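Local coordinates for protein 1-deoxy-D-xylulose 5-phosphate reductoisomerase (Moraxella catarrhalis, PDB 4ZQG) that catalyses the NAD(P)H-dependent rearrangement and reduction of 1-deoxy-D-xylulose 5-phosphate to 2-C-methyl-D-erythritol 4-phosphate in the MEP pathway of isoprenoid synthesis, at residues K184-S190 / Q249-H255; V44-L48 / Q68-V73. All coordinates share one frame; numbering follows the deposited sequence. Where two conformers were deposited one is given.

Interaction 1. Residues K184-S190 / Q249-H255. With FOM (3-[formyl(hydroxy)amino]propylphosphonic acid), chain E.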
loop_
_atom_site.group_PDB
_atom_site.type_symbol
_atom_site.label_atom_id
_atom_site.label_comp_id
_atom_site.label_asym_id
_atom_site.label_seq_id
_atom_site.Cartn_x
_atom_site.Cartn_y
_atom_site.Cartn_z
ATOM N N LYS A 184 -4.020 13.306 -1.104
ATOM C CA LYS A 184 -3.619 13.693 0.230
ATOM C C LYS A 184 -2.937 12.562 0.972
ATOM O O LYS A 184 -2.985 11.417 0.528
ATOM C CB LYS A 184 -4.832 14.201 0.985
ATOM C CG LYS A 184 -5.919 13.195 1.260
ATOM C CD LYS A 184 -6.873 13.768 2.311
ATOM C CE LYS A 184 -7.840 14.800 1.700
ATOM N NZ LYS A 184 -9.164 14.164 1.535
ATOM N N LEU A 185 -2.275 12.893 2.089
ATOM C CA LEU A 185 -1.553 11.887 2.901
ATOM C C LEU A 185 -2.313 11.690 4.184
ATOM O O LEU A 185 -2.837 12.643 4.724
ATOM C CB LEU A 185 -0.137 12.346 3.201
ATOM C CG LEU A 185 0.713 12.773 2.008
ATOM C CD1 LEU A 185 2.111 13.135 2.452
ATOM C CD2 LEU A 185 0.792 11.678 0.961
ATOM N N TRP A 186 -2.424 10.456 4.646
ATOM C CA TRP A 186 -3.125 10.177 5.890
ATOM C C TRP A 186 -2.110 9.632 6.903
ATOM O O TRP A 186 -1.461 8.602 6.630
ATOM C CB TRP A 186 -4.203 9.145 5.651
ATOM C CG TRP A 186 -5.336 9.699 4.943
ATOM C CD1 TRP A 186 -5.472 9.854 3.589
ATOM C CD2 TRP A 186 -6.523 10.242 5.523
ATOM N NE1 TRP A 186 -6.655 10.447 3.314
ATOM C CE2 TRP A 186 -7.335 10.665 4.477
ATOM C CE3 TRP A 186 -6.990 10.374 6.832
ATOM C CZ2 TRP A 186 -8.565 11.232 4.682
ATOM C CZ3 TRP A 186 -8.245 10.929 7.029
ATOM C CH2 TRP A 186 -9.008 11.348 5.962
ATOM N N LEU A 187 -1.934 10.332 8.022
ATOM C CA LEU A 187 -1.072 9.860 9.121
ATOM C C LEU A 187 -1.910 9.108 10.119
ATOM O O LEU A 187 -2.865 9.648 10.636
ATOM C CB LEU A 187 -0.376 11.024 9.841
ATOM C CG LEU A 187 0.721 11.738 9.079
ATOM C CD1 LEU A 187 1.028 13.060 9.718
ATOM C CD2 LEU A 187 1.936 10.881 9.021
ATOM N N THR A 188 -1.554 7.861 10.383
ATOM C CA THR A 188 -2.204 7.068 11.441
ATOM C C THR A 188 -1.615 7.450 12.828
ATOM O O THR A 188 -0.458 7.761 12.937
ATOM C CB THR A 188 -2.020 5.561 11.146
ATOM O OG1 THR A 188 -0.720 5.353 10.536
ATOM C CG2 THR A 188 -3.049 5.110 10.167
ATOM N N ALA A 189 -2.432 7.402 13.864
ATOM C CA ALA A 189 -2.034 7.733 15.199
ATOM C C ALA A 189 -2.640 6.721 16.154
ATOM O O ALA A 189 -3.865 6.452 16.074
ATOM C CB ALA A 189 -2.576 9.096 15.552
ATOM N N SER A 190 -1.820 6.173 17.067
ATOM C CA SER A 190 -2.337 5.162 17.997
ATOM C C SER A 190 -3.361 5.749 18.937
ATOM O O SER A 190 -4.167 5.024 19.512
ATOM C CB SER A 190 -1.260 4.558 18.843
ATOM O OG SER A 190 -0.937 5.457 19.877
ATOM N N GLN A 249 -3.165 19.358 2.951
ATOM C CA GLN A 249 -2.974 18.073 2.290
ATOM C C GLN A 249 -2.615 16.843 3.159
ATOM O O GLN A 249 -2.470 15.735 2.617
ATOM C CB GLN A 249 -1.929 18.249 1.200
ATOM C CG GLN A 249 -2.531 18.861 -0.049
ATOM C CD GLN A 249 -1.469 19.315 -1.018
ATOM O OE1 GLN A 249 -0.576 20.136 -0.644
ATOM N NE2 GLN A 249 -1.536 18.807 -2.268
ATOM N N ILE A 250 -2.453 17.004 4.471
ATOM C CA ILE A 250 -2.100 15.883 5.320
ATOM C C ILE A 250 -3.071 15.793 6.453
ATOM O O ILE A 250 -3.142 16.682 7.249
ATOM C CB ILE A 250 -0.702 16.077 5.905
ATOM C CG1 ILE A 250 0.333 16.164 4.788
ATOM C CG2 ILE A 250 -0.349 14.930 6.831
ATOM C CD1 ILE A 250 1.673 16.613 5.284
ATOM N N GLN A 251 -3.809 14.700 6.533
ATOM C CA GLN A 251 -4.833 14.539 7.555
ATOM C C GLN A 251 -4.449 13.411 8.490
ATOM O O GLN A 251 -3.549 12.645 8.188
ATOM C CB GLN A 251 -6.191 14.279 6.904
ATOM C CG GLN A 251 -6.654 15.446 6.031
ATOM C CD GLN A 251 -6.591 16.800 6.723
ATOM O OE1 GLN A 251 -7.223 17.005 7.756
ATOM N NE2 GLN A 251 -5.844 17.736 6.137
ATOM N N VAL A 252 -5.140 13.320 9.620
ATOM C CA VAL A 252 -4.785 12.389 10.659
ATOM C C VAL A 252 -5.974 11.585 11.024
ATOM O O VAL A 252 -7.055 12.143 11.241
ATOM C CB VAL A 252 -4.334 13.155 11.922
ATOM C CG1 VAL A 252 -4.265 12.247 13.157
ATOM C CG2 VAL A 252 -3.021 13.850 11.650
ATOM N N VAL A 253 -5.761 10.275 11.103
ATOM C CA VAL A 253 -6.762 9.332 11.558
ATOM C C VAL A 253 -6.232 8.564 12.785
ATOM O O VAL A 253 -5.101 8.096 12.791
ATOM C CB VAL A 253 -7.194 8.367 10.399
ATOM C CG1 VAL A 253 -6.032 7.557 9.842
ATOM C CG2 VAL A 253 -8.310 7.439 10.840
ATOM N N ILE A 254 -7.068 8.440 13.808
ATOM C CA ILE A 254 -6.771 7.577 14.921
ATOM C C ILE A 254 -6.991 6.099 14.565
ATOM O O ILE A 254 -8.062 5.695 14.121
ATOM C CB ILE A 254 -7.648 7.906 16.148
ATOM C CG1 ILE A 254 -7.450 9.347 16.635
ATOM C CG2 ILE A 254 -7.387 6.933 17.274
ATOM C CD1 ILE A 254 -6.096 9.994 16.364
ATOM N N HIS A 255 -5.985 5.296 14.889
ATOM C CA HIS A 255 -5.948 3.870 14.617
ATOM C C HIS A 255 -5.236 3.222 15.773
ATOM O O HIS A 255 -4.012 3.211 15.767
ATOM C CB HIS A 255 -5.152 3.638 13.336
ATOM C CG HIS A 255 -4.951 2.202 13.025
ATOM N ND1 HIS A 255 -5.962 1.278 13.162
ATOM C CD2 HIS A 255 -3.873 1.525 12.583
ATOM C CE1 HIS A 255 -5.508 0.090 12.824
ATOM N NE2 HIS A 255 -4.242 0.215 12.479
HETATM O O2 FOM E . 6.173 7.571 16.136
HETATM N N1 FOM E . 6.053 6.200 16.230
HETATM C C1 FOM E . 6.462 5.431 15.305
HETATM O O1 FOM E . 6.958 5.885 14.287
HETATM C C2 FOM E . 5.366 5.730 17.428
HETATM C C3 FOM E . 4.001 6.382 17.199
HETATM C C4 FOM E . 3.105 6.256 18.399
HETATM P PA1 FOM E . 1.654 7.194 17.977
HETATM O OP1 FOM E . 0.961 6.443 16.752
HETATM O OP2 FOM E . 2.050 8.482 17.406
HETATM O OP3 FOM E . 0.600 7.417 19.197
#
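Leu-185, Leu-187 and Ala-189 use both backbone N and O toward 249-255, making six hydrogen bonds to Gln-249, Gln-251, Val-253 and His-255. Most are nearly straight, as in Leu-187 N to Gln-251 O (2.8 Å), but Ala-189 N to Val-253 O bends to 133° at the hydrogen. This is a parallel ladder in the mixed four-stranded sheet of the catalytic domain, with 250-254 as the outermost strand within the chain. Apolar contacts follow on two faces. On one, Leu-187 CD1 meets Ile-250 CG2 at 3.7 Å, and Ile-254 bends its CD1 to within 3.7 Å of Ala-189 CB; helices 155-162 and 230-243 pack against this face. On the other, Gln-251 CB sits over the six-membered ring of Trp-186, 4.0 Å from its centroid, a CH-pi contact. Val-253 CB approaches Trp-186 CE3 obliquely, and Val-253 CG1 lies alongside Thr-188 CG2 at 3.9 Å. Leu-303 and Tyr-304 of the second subunit pack here, on Trp-186 and Val-253. Just past strand 182-189, Ser-190 binds the phosphonate of fosmidomycin: its N donates to OP1 of FOM (2.8 Å) and its OG to OP3 of FOM (2.6 Å). The chi1 of 78° keeps OG beside its own N, and both reach the phosphonate; His-213 NE2 and Gly-192 N also hydrogen-bond to OG.

Interaction 2. Residues V44-L48 / Q68-V73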
loop_
_atom_site.group_PDB
_atom_site.type_symbol
_atom_site.label_atom_id
_atom_site.label_comp_id
_atom_site.label_asym_id
_atom_site.label_seq_id
_atom_site.Cartn_x
_atom_site.Cartn_y
_atom_site.Cartn_z
ATOM N N VAL A 44 28.033 5.750 28.699
ATOM C CA VAL A 44 29.417 5.569 28.327
ATOM C C VAL A 44 29.787 4.082 28.211
ATOM O O VAL A 44 30.446 3.667 27.253
ATOM C CB VAL A 44 30.331 6.262 29.357
ATOM C CG1 VAL A 44 31.804 6.061 29.026
ATOM C CG2 VAL A 44 30.037 7.747 29.420
ATOM N N ASP A 45 29.379 3.288 29.197
ATOM C CA ASP A 45 29.651 1.859 29.168
ATOM C C ASP A 45 29.019 1.145 27.956
ATOM O O ASP A 45 29.645 0.261 27.361
ATOM C CB ASP A 45 29.200 1.222 30.470
ATOM C CG ASP A 45 30.074 1.628 31.662
ATOM O OD1 ASP A 45 31.164 2.246 31.480
ATOM O OD2 ASP A 45 29.656 1.294 32.789
ATOM N N LYS A 46 27.801 1.550 27.563
ATOM C CA LYS A 46 27.137 0.926 26.455
ATOM C C LYS A 46 27.845 1.292 25.175
ATOM O O LYS A 46 28.191 0.432 24.359
ATOM C CB LYS A 46 25.684 1.295 26.416
ATOM C CG LYS A 46 24.924 0.418 25.447
ATOM C CD LYS A 46 23.488 0.888 25.308
ATOM C CE LYS A 46 22.753 0.032 24.310
ATOM N NZ LYS A 46 21.378 0.538 24.238
ATOM N N LEU A 47 28.156 2.559 25.036
ATOM C CA LEU A 47 29.009 2.974 23.926
ATOM C C LEU A 47 30.356 2.211 23.884
ATOM O O LEU A 47 30.746 1.689 22.843
ATOM C CB LEU A 47 29.255 4.463 23.987
ATOM C CG LEU A 47 29.841 5.019 22.717
ATOM C CD1 LEU A 47 29.042 4.658 21.453
ATOM C CD2 LEU A 47 29.893 6.518 22.911
ATOM N N LEU A 48 31.010 2.056 25.015
ATOM C CA LEU A 48 32.175 1.218 25.034
ATOM C C LEU A 48 31.899 -0.191 24.556
ATOM O O LEU A 48 32.629 -0.690 23.683
ATOM C CB LEU A 48 32.817 1.173 26.439
ATOM C CG LEU A 48 34.166 0.437 26.475
ATOM C CD1 LEU A 48 35.246 1.297 25.856
ATOM C CD2 LEU A 48 34.576 0.028 27.872
ATOM N N GLN A 68 36.819 10.178 30.479
ATOM C CA GLN A 68 36.523 8.847 31.008
ATOM C C GLN A 68 36.481 7.802 29.890
ATOM O O GLN A 68 36.989 6.707 30.026
ATOM C CB GLN A 68 35.212 8.881 31.777
ATOM C CG GLN A 68 34.641 7.522 32.172
ATOM C CD GLN A 68 33.141 7.618 32.480
ATOM O OE1 GLN A 68 32.428 6.618 32.496
ATOM N NE2 GLN A 68 32.650 8.844 32.667
ATOM N N LEU A 69 35.888 8.155 28.772
ATOM C CA LEU A 69 35.687 7.185 27.730
ATOM C C LEU A 69 36.988 6.927 27.022
ATOM O O LEU A 69 37.219 5.804 26.614
ATOM C CB LEU A 69 34.600 7.682 26.752
ATOM C CG LEU A 69 33.758 6.775 25.836
ATOM C CD1 LEU A 69 34.027 7.070 24.370
ATOM C CD2 LEU A 69 33.890 5.275 26.086
ATOM N N SER A 70 37.824 7.966 26.881
ATOM C CA SER A 70 39.141 7.820 26.254
ATOM C C SER A 70 40.039 6.873 27.033
ATOM O O SER A 70 40.746 6.070 26.426
ATOM C CB SER A 70 39.859 9.161 26.083
ATOM O OG SER A 70 39.094 10.059 25.271
ATOM N N GLN A 71 40.001 6.956 28.355
ATOM C CA GLN A 71 40.766 6.032 29.185
ATOM C C GLN A 71 40.333 4.602 28.911
ATOM O O GLN A 71 41.165 3.724 28.697
ATOM C CB GLN A 71 40.579 6.325 30.667
ATOM C CG GLN A 71 41.572 5.561 31.508
ATOM C CD GLN A 71 42.997 5.807 31.028
ATOM O OE1 GLN A 71 43.505 6.935 31.086
ATOM N NE2 GLN A 71 43.632 4.762 30.518
ATOM N N LYS A 72 39.019 4.390 28.916
ATOM C CA LYS A 72 38.448 3.078 28.798
ATOM C C LYS A 72 38.667 2.435 27.449
ATOM O O LYS A 72 38.769 1.207 27.330
ATOM C CB LYS A 72 36.966 3.133 29.153
ATOM C CG LYS A 72 36.732 3.316 30.642
ATOM C CD LYS A 72 35.251 3.430 30.968
ATOM C CE LYS A 72 35.042 3.928 32.404
ATOM N NZ LYS A 72 33.616 3.924 32.841
ATOM N N VAL A 73 38.740 3.264 26.428
ATOM C CA VAL A 73 39.010 2.786 25.088
ATOM C C VAL A 73 40.496 2.409 24.931
ATOM O O VAL A 73 40.803 1.404 24.290
ATOM C CB VAL A 73 38.571 3.820 24.049
ATOM C CG1 VAL A 73 39.175 3.544 22.693
ATOM C CG2 VAL A 73 37.061 3.819 23.951
#
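Val-44 and Leu-69 interdigitate where helices 44-54 and 66-75 meet, Val-44 CG1 lying 3.7 Å from Leu-69 CD2. Val-44 CG1 reaches across because it stands anti to its own backbone N (chi1 178°), which also brings it to 3.6 Å from Gln-68 OE1. One turn on, Leu-48 fills the next place: its CD1 touches Val-73 CG2 at 3.6 Å, and its two methyls pack across the base of Lys-72, both near CB. Leu-69 CD2 lies between Val-44 and Leu-48, while Leu-47 meets Leu-69 more loosely from the buried side, where Leu-69 and Val-73 also rest on Ile-82 of strand 81-84. Toward solvent the contact thins to a polar fringe. Lys-72 runs back extended along its own helix, and its NZ donates to Gln-68 OE1 (3.0 Å) from 18° off the amide's carbonyl plane. Across the contact, Lys-72 NZ reaches Asp-45 OD1 at 3.3 Å, a salt bridge whose hydrogen bond is weak, at the exposed rim. The axes of the two short segments come within 10.5 Å of each other at an angle of 34°, running broadly the same way, as expected for successive helices covering one side of the parallel sheet in the Rossmann-like, nucleotide-binding domain.

From the N terminus, interaction 2 comes first: 44-48 and 68-73 close a short loop that contains strand 58-61, so two successive helices of the NAD-binding domain pack together beside the seven-stranded sheet. Interaction 1 opens only after the last strand of that sheet, 149-152. Its loop, between 184-190 and 249-255, is largely helical and carries Glu-235 of the magnesium site as well as Ser-226, Asn-231 and Lys-232, which bind fosmidomycin. The two loops follow in series, neither nesting nor crossing. The centres of the two contacts are about 42 Å apart, on opposite sides of the chain's centre, each contact tying together its own domain.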